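Local coordinates for guanylate kinase (Stenotrophomonas maltophilia, PDB 6WCT), which catalyses the transfer of a phosphate group from ATP to GMP, giving GDP and ADP, and is probably essential for GMP recycling, at residues A[88-100]-A[117-131]. Residues are numbered along the deposited sequence; the frame is centred on the assembly and turned at random.
Sequences FEHAWVHGDWKGT and LEIDWQGAQQVRQLV. With 5GP (guanosine-5'-monophosphate), chain E.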
loop_
_atom_site.group_PDB
_atom_site.type_symbol
_atom_site.label_atom_id
_atom_site.label_comp_id
_atom_site.label_asym_id
_atom_site.label_seq_id
_atom_site.Cartn_x
_atom_site.Cartn_y
_atom_site.Cartn_z
ATOM N N PHE A 88 -2.168 -7.271 25.557
ATOM C CA PHE A 88 -2.908 -7.374 24.301
ATOM C C PHE A 88 -2.457 -8.594 23.500
ATOM O O PHE A 88 -3.278 -9.371 22.996
ATOM C CB PHE A 88 -2.703 -6.071 23.519
ATOM C CG PHE A 88 -3.381 -6.020 22.184
ATOM C CD1 PHE A 88 -4.758 -5.949 22.085
ATOM C CD2 PHE A 88 -2.624 -5.972 21.019
ATOM C CE1 PHE A 88 -5.373 -5.882 20.842
ATOM C CE2 PHE A 88 -3.229 -5.897 19.775
ATOM C CZ PHE A 88 -4.606 -5.853 19.684
ATOM N N GLU A 89 -1.148 -8.768 23.374
ATOM C CA GLU A 89 -0.521 -9.969 22.858
ATOM C C GLU A 89 0.766 -10.159 23.636
ATOM O O GLU A 89 1.348 -9.198 24.151
ATOM C CB GLU A 89 -0.218 -9.891 21.346
ATOM C CG GLU A 89 0.768 -8.773 20.913
ATOM C CD GLU A 89 2.248 -9.054 21.227
ATOM O OE1 GLU A 89 3.002 -8.094 21.530
ATOM O OE2 GLU A 89 2.667 -10.222 21.181
ATOM N N HIS A 90 1.211 -11.400 23.720
ATOM C CA HIS A 90 2.491 -11.660 24.350
ATOM C C HIS A 90 2.994 -12.974 23.803
ATOM O O HIS A 90 2.221 -13.794 23.308
ATOM C CB HIS A 90 2.384 -11.683 25.876
ATOM C CG HIS A 90 1.677 -12.889 26.407
ATOM N ND1 HIS A 90 0.308 -12.947 26.530
ATOM C CD2 HIS A 90 2.148 -14.084 26.837
ATOM C CE1 HIS A 90 -0.036 -14.124 27.027
ATOM N NE2 HIS A 90 1.062 -14.832 27.222
ATOM N N ALA A 91 4.304 -13.150 23.864
ATOM C CA ALA A 91 4.874 -14.345 23.280
ATOM C C ALA A 91 6.223 -14.623 23.914
ATOM O O ALA A 91 6.907 -13.723 24.406
ATOM C CB ALA A 91 4.998 -14.211 21.763
ATOM N N TRP A 92 6.594 -15.890 23.862
ATOM C CA TRP A 92 7.902 -16.363 24.278
ATOM C C TRP A 92 8.812 -16.200 23.077
ATOM O O TRP A 92 8.680 -16.925 22.087
ATOM C CB TRP A 92 7.799 -17.818 24.733
ATOM C CG TRP A 92 9.015 -18.405 25.390
ATOM C CD1 TRP A 92 9.885 -19.298 24.846
ATOM C CD2 TRP A 92 9.485 -18.147 26.727
ATOM N NE1 TRP A 92 10.868 -19.618 25.759
ATOM C CE2 TRP A 92 10.647 -18.921 26.918
ATOM C CE3 TRP A 92 9.040 -17.329 27.772
ATOM C CZ2 TRP A 92 11.370 -18.910 28.116
ATOM C CZ3 TRP A 92 9.759 -17.319 28.965
ATOM C CH2 TRP A 92 10.910 -18.106 29.124
ATOM N N VAL A 93 9.718 -15.237 23.146
ATOM C CA VAL A 93 10.518 -14.851 21.994
ATOM C C VAL A 93 11.960 -15.139 22.360
ATOM O O VAL A 93 12.528 -14.484 23.245
ATOM C CB VAL A 93 10.322 -13.368 21.634
ATOM C CG1 VAL A 93 11.221 -12.966 20.470
ATOM C CG2 VAL A 93 8.864 -13.089 21.326
ATOM N N HIS A 94 12.546 -16.133 21.694
ATOM C CA HIS A 94 13.958 -16.459 21.856
ATOM C C HIS A 94 14.321 -16.679 23.327
ATOM O O HIS A 94 15.377 -16.260 23.801
ATOM C CB HIS A 94 14.794 -15.360 21.213
ATOM C CG HIS A 94 14.373 -15.079 19.803
ATOM N ND1 HIS A 94 13.818 -16.051 18.994
ATOM C CD2 HIS A 94 14.350 -13.930 19.087
ATOM C CE1 HIS A 94 13.517 -15.522 17.821
ATOM N NE2 HIS A 94 13.828 -14.236 17.851
ATOM N N GLY A 95 13.442 -17.384 24.041
ATOM C CA GLY A 95 13.661 -17.752 25.431
ATOM C C GLY A 95 13.391 -16.688 26.476
ATOM O O GLY A 95 13.829 -16.841 27.621
ATOM N N ASP A 96 12.643 -15.638 26.137
ATOM C CA ASP A 96 12.197 -14.659 27.120
ATOM C C ASP A 96 10.821 -14.160 26.713
ATOM O O ASP A 96 10.400 -14.314 25.567
ATOM C CB ASP A 96 13.165 -13.475 27.235
ATOM C CG ASP A 96 14.462 -13.833 27.944
ATOM O OD1 ASP A 96 14.452 -14.017 29.189
ATOM O OD2 ASP A 96 15.496 -13.932 27.239
ATOM N N TRP A 97 10.128 -13.553 27.667
ATOM C CA TRP A 97 8.815 -12.976 27.416
ATOM C C TRP A 97 8.915 -11.624 26.709
ATOM O O TRP A 97 9.766 -10.794 27.034
ATOM C CB TRP A 97 8.069 -12.787 28.730
ATOM C CG TRP A 97 7.636 -14.057 29.379
ATOM C CD1 TRP A 97 8.038 -14.533 30.598
ATOM C CD2 TRP A 97 6.718 -15.019 28.856
ATOM N NE1 TRP A 97 7.426 -15.730 30.861
ATOM C CE2 TRP A 97 6.609 -16.052 29.808
ATOM C CE3 TRP A 97 5.978 -15.110 27.673
ATOM C CZ2 TRP A 97 5.791 -17.164 29.613
ATOM C CZ3 TRP A 97 5.165 -16.212 27.481
ATOM C CH2 TRP A 97 5.078 -17.226 28.447
ATOM N N LYS A 98 8.013 -11.399 25.761
ATOM C CA LYS A 98 7.802 -10.106 25.130
ATOM C C LYS A 98 6.302 -9.856 25.065
ATOM O O LYS A 98 5.512 -10.793 24.933
ATOM C CB LYS A 98 8.409 -10.054 23.720
ATOM C CG LYS A 98 9.927 -10.147 23.677
ATOM C CD LYS A 98 10.564 -8.780 23.552
ATOM C CE LYS A 98 12.057 -8.853 23.825
ATOM N NZ LYS A 98 12.817 -9.329 22.647
ATOM N N GLY A 99 5.910 -8.593 25.189
ATOM C CA GLY A 99 4.498 -8.285 25.230
ATOM C C GLY A 99 4.108 -6.833 25.035
ATOM O O GLY A 99 4.798 -5.901 25.469
ATOM N N THR A 100 2.964 -6.647 24.387
ATOM C CA THR A 100 2.333 -5.347 24.227
ATOM C C THR A 100 1.257 -5.232 25.294
ATOM O O THR A 100 0.314 -6.032 25.308
ATOM C CB THR A 100 1.693 -5.209 22.846
ATOM O OG1 THR A 100 2.677 -5.372 21.822
ATOM C CG2 THR A 100 1.035 -3.857 22.710
ATOM N N LEU A 117 3.039 -1.316 16.215
ATOM C CA LEU A 117 3.673 -2.319 17.068
ATOM C C LEU A 117 4.901 -2.894 16.369
ATOM O O LEU A 117 4.819 -3.272 15.199
ATOM C CB LEU A 117 2.700 -3.459 17.395
ATOM C CG LEU A 117 1.321 -3.101 17.956
ATOM C CD1 LEU A 117 0.450 -4.343 18.196
ATOM C CD2 LEU A 117 1.433 -2.233 19.242
ATOM N N GLU A 118 6.011 -3.034 17.105
ATOM C CA GLU A 118 7.228 -3.672 16.601
ATOM C C GLU A 118 7.323 -5.016 17.307
ATOM O O GLU A 118 7.846 -5.108 18.419
ATOM C CB GLU A 118 8.464 -2.818 16.864
ATOM C CG GLU A 118 8.384 -1.479 16.193
ATOM C CD GLU A 118 9.640 -0.616 16.393
ATOM O OE1 GLU A 118 9.499 0.611 16.419
ATOM O OE2 GLU A 118 10.749 -1.159 16.552
ATOM N N ILE A 119 6.779 -6.064 16.677
ATOM C CA ILE A 119 6.642 -7.353 17.348
ATOM C C ILE A 119 6.985 -8.493 16.403
ATOM O O ILE A 119 7.006 -8.333 15.184
ATOM C CB ILE A 119 5.219 -7.529 17.905
ATOM C CG1 ILE A 119 4.231 -7.566 16.744
ATOM C CG2 ILE A 119 4.895 -6.367 18.915
ATOM C CD1 ILE A 119 2.763 -7.688 17.183
ATOM N N ASP A 120 7.207 -9.673 16.977
ATOM C CA ASP A 120 7.652 -10.802 16.176
ATOM C C ASP A 120 6.456 -11.441 15.472
ATOM O O ASP A 120 5.319 -10.958 15.550
ATOM C CB ASP A 120 8.394 -11.820 17.039
ATOM C CG ASP A 120 7.454 -12.792 17.741
ATOM O OD1 ASP A 120 6.403 -12.330 18.225
ATOM O OD2 ASP A 120 7.750 -14.016 17.785
ATOM N N TRP A 121 6.722 -12.526 14.745
ATOM C CA TRP A 121 5.656 -13.161 13.985
ATOM C C TRP A 121 4.608 -13.776 14.890
ATOM O O TRP A 121 3.427 -13.801 14.522
ATOM C CB TRP A 121 6.221 -14.219 13.047
ATOM C CG TRP A 121 6.912 -15.394 13.707
ATOM C CD1 TRP A 121 8.240 -15.504 13.986
ATOM C CD2 TRP A 121 6.305 -16.623 14.155
ATOM N NE1 TRP A 121 8.501 -16.719 14.574
ATOM C CE2 TRP A 121 7.332 -17.422 14.693
ATOM C CE3 TRP A 121 5.000 -17.111 14.162
ATOM C CZ2 TRP A 121 7.100 -18.700 15.216
ATOM C CZ3 TRP A 121 4.761 -18.392 14.705
ATOM C CH2 TRP A 121 5.807 -19.159 15.224
ATOM N N GLN A 122 5.023 -14.316 16.043
ATOM C CA GLN A 122 4.066 -14.903 16.977
ATOM C C GLN A 122 3.103 -13.842 17.468
ATOM O O GLN A 122 1.891 -14.061 17.521
ATOM C CB GLN A 122 4.793 -15.535 18.160
ATOM C CG GLN A 122 5.740 -16.641 17.823
ATOM C CD GLN A 122 6.573 -17.032 19.023
ATOM O OE1 GLN A 122 6.337 -18.065 19.645
ATOM N NE2 GLN A 122 7.552 -16.189 19.367
ATOM N N GLY A 123 3.637 -12.683 17.858
ATOM C CA GLY A 123 2.777 -11.590 18.262
ATOM C C GLY A 123 1.897 -11.105 17.127
ATOM O O GLY A 123 0.696 -10.895 17.315
ATOM N N ALA A 124 2.470 -10.978 15.920
ATOM C CA ALA A 124 1.689 -10.511 14.773
ATOM C C ALA A 124 0.492 -11.413 14.505
ATOM O O ALA A 124 -0.575 -10.932 14.115
ATOM C CB ALA A 124 2.546 -10.442 13.516
ATOM N N GLN A 125 0.675 -12.728 14.656
ATOM C CA GLN A 125 -0.425 -13.663 14.444
ATOM C C GLN A 125 -1.528 -13.461 15.470
ATOM O O GLN A 125 -2.715 -13.512 15.129
ATOM C CB GLN A 125 0.084 -15.098 14.494
ATOM C CG GLN A 125 0.912 -15.460 13.290
ATOM C CD GLN A 125 1.118 -16.948 13.189
ATOM O OE1 GLN A 125 0.730 -17.710 14.088
ATOM N NE2 GLN A 125 1.723 -17.380 12.088
ATOM N N GLN A 126 -1.163 -13.272 16.743
ATOM C CA GLN A 126 -2.194 -12.996 17.746
ATOM C C GLN A 126 -2.924 -11.703 17.423
ATOM O O GLN A 126 -4.144 -11.616 17.584
ATOM C CB GLN A 126 -1.610 -12.937 19.159
ATOM C CG GLN A 126 -0.928 -14.211 19.614
ATOM C CD GLN A 126 -0.162 -14.025 20.914
ATOM O OE1 GLN A 126 -0.608 -13.305 21.814
ATOM N NE2 GLN A 126 0.986 -14.693 21.028
ATOM N N VAL A 127 -2.197 -10.683 16.962
ATOM C CA VAL A 127 -2.845 -9.410 16.672
ATOM C C VAL A 127 -3.780 -9.547 15.482
ATOM O O VAL A 127 -4.895 -9.008 15.496
ATOM C CB VAL A 127 -1.803 -8.295 16.438
ATOM C CG1 VAL A 127 -2.501 -7.027 15.994
ATOM C CG2 VAL A 127 -1.003 -8.017 17.705
ATOM N N ARG A 128 -3.361 -10.292 14.446
ATOM C CA ARG A 128 -4.196 -10.443 13.254
ATOM C C ARG A 128 -5.553 -11.043 13.600
ATOM O O ARG A 128 -6.572 -10.658 13.015
ATOM C CB ARG A 128 -3.489 -11.306 12.203
ATOM C CG ARG A 128 -2.553 -10.527 11.274
ATOM C CD ARG A 128 -1.876 -11.399 10.199
ATOM N NE ARG A 128 -0.583 -10.811 9.801
ATOM C CZ ARG A 128 0.602 -11.242 10.221
ATOM N NH1 ARG A 128 1.727 -10.630 9.837
ATOM N NH2 ARG A 128 0.672 -12.278 11.046
ATOM N N GLN A 129 -5.588 -11.992 14.542
ATOM C CA GLN A 129 -6.859 -12.601 14.937
ATOM C C GLN A 129 -7.685 -11.663 15.803
ATOM O O GLN A 129 -8.910 -11.813 15.862
ATOM C CB GLN A 129 -6.619 -13.923 15.670
ATOM N N LEU A 130 -7.033 -10.713 16.483
ATOM C CA LEU A 130 -7.738 -9.765 17.334
ATOM C C LEU A 130 -8.249 -8.594 16.494
ATOM O O LEU A 130 -9.397 -8.169 16.643
ATOM C CB LEU A 130 -6.804 -9.278 18.450
ATOM C CG LEU A 130 -6.426 -10.252 19.573
ATOM C CD1 LEU A 130 -5.317 -9.664 20.429
ATOM C CD2 LEU A 130 -7.609 -10.632 20.444
ATOM N N VAL A 131 -7.400 -8.031 15.634
ATOM C CA VAL A 131 -7.802 -6.889 14.815
ATOM C C VAL A 131 -7.645 -7.267 13.345
ATOM O O VAL A 131 -6.513 -7.352 12.840
ATOM C CB VAL A 131 -6.988 -5.633 15.162
ATOM C CG1 VAL A 131 -7.414 -4.472 14.278
ATOM C CG2 VAL A 131 -7.133 -5.290 16.654
HETATM P P 5GP E . 15.069 -8.060 20.754
HETATM O O1P 5GP E . 14.883 -6.628 21.187
HETATM O O2P 5GP E . 16.366 -8.346 19.998
HETATM O O3P 5GP E . 14.907 -9.076 21.857
HETATM O "O5'" 5GP E . 13.881 -8.413 19.783
HETATM C "C5'" 5GP E . 13.544 -9.759 19.517
HETATM C "C4'" 5GP E . 12.249 -9.827 18.767
HETATM O "O4'" 5GP E . 11.155 -9.596 19.693
HETATM C "C3'" 5GP E . 12.100 -8.763 17.662
HETATM O "O3'" 5GP E . 11.528 -9.345 16.498
HETATM C "C2'" 5GP E . 11.083 -7.796 18.249
HETATM O "O2'" 5GP E . 10.312 -7.097 17.298
HETATM C "C1'" 5GP E . 10.234 -8.741 19.077
HETATM N N9 5GP E . 9.432 -8.074 20.089
HETATM C C8 5GP E . 9.684 -6.849 20.649
HETATM N N7 5GP E . 8.695 -6.402 21.377
HETATM C C5 5GP E . 7.739 -7.403 21.305
HETATM C C6 5GP E . 6.441 -7.470 21.840
HETATM O O6 5GP E . 5.883 -6.607 22.515
HETATM N N1 5GP E . 5.786 -8.638 21.487
HETATM C C2 5GP E . 6.318 -9.630 20.700
HETATM N N2 5GP E . 5.537 -10.684 20.431
HETATM N N3 5GP E . 7.545 -9.575 20.191
HETATM C C4 5GP E . 8.190 -8.445 20.523
#
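Glu89, at the corner where the chain enters strand 90-93, reaches to helix 121-130 and the guanine. Its CB rests against Gln126 OE1, and CG packs on Val127 CG2 at 3.7 Å. A bend at chi2 (76°) carries the carboxylate to the base: OE1 accepts from N1 of GMP at 2.8 Å and, on its anti lone pair, from Thr100 OG1, while OE2 accepts from N2 of GMP and comes 3.2 Å from Gly123 CA. These three bonds fix the carboxylate's rotation. Asp120 OD1 also accepts from N2 of GMP, at 2.9 Å; the same oxygen caps the helix, accepting from Gly123 N above the carboxylate plane. Gln122 NE2 gives one N-H to Asp120 OD2, nearly straight (171°) and in the Gln122 amide plane, and another to Trp92 O at 3.0 Å, from above that carbonyl's plane. One turn on, the Gln126 amide clasps the His90 backbone, NE2 giving to O at 2.7 Å and OE1 receiving from N more loosely. Leu130 CD1 sits over one face of the Phe88 ring, a CH-pi contact 4.0 Å from the centroid, with Val131 CG2 at the ring edge. Ile119 CG2 packs on the guanine, opposite Lys98 CB. Strand 90-93 and helix 121-130 run nearly antiparallel (161°), joining the GMP-binding sheet to the P-loop core and supplying one wall of the guanine-recognition pocket of guanylate kinases, which Ser54 helps complete.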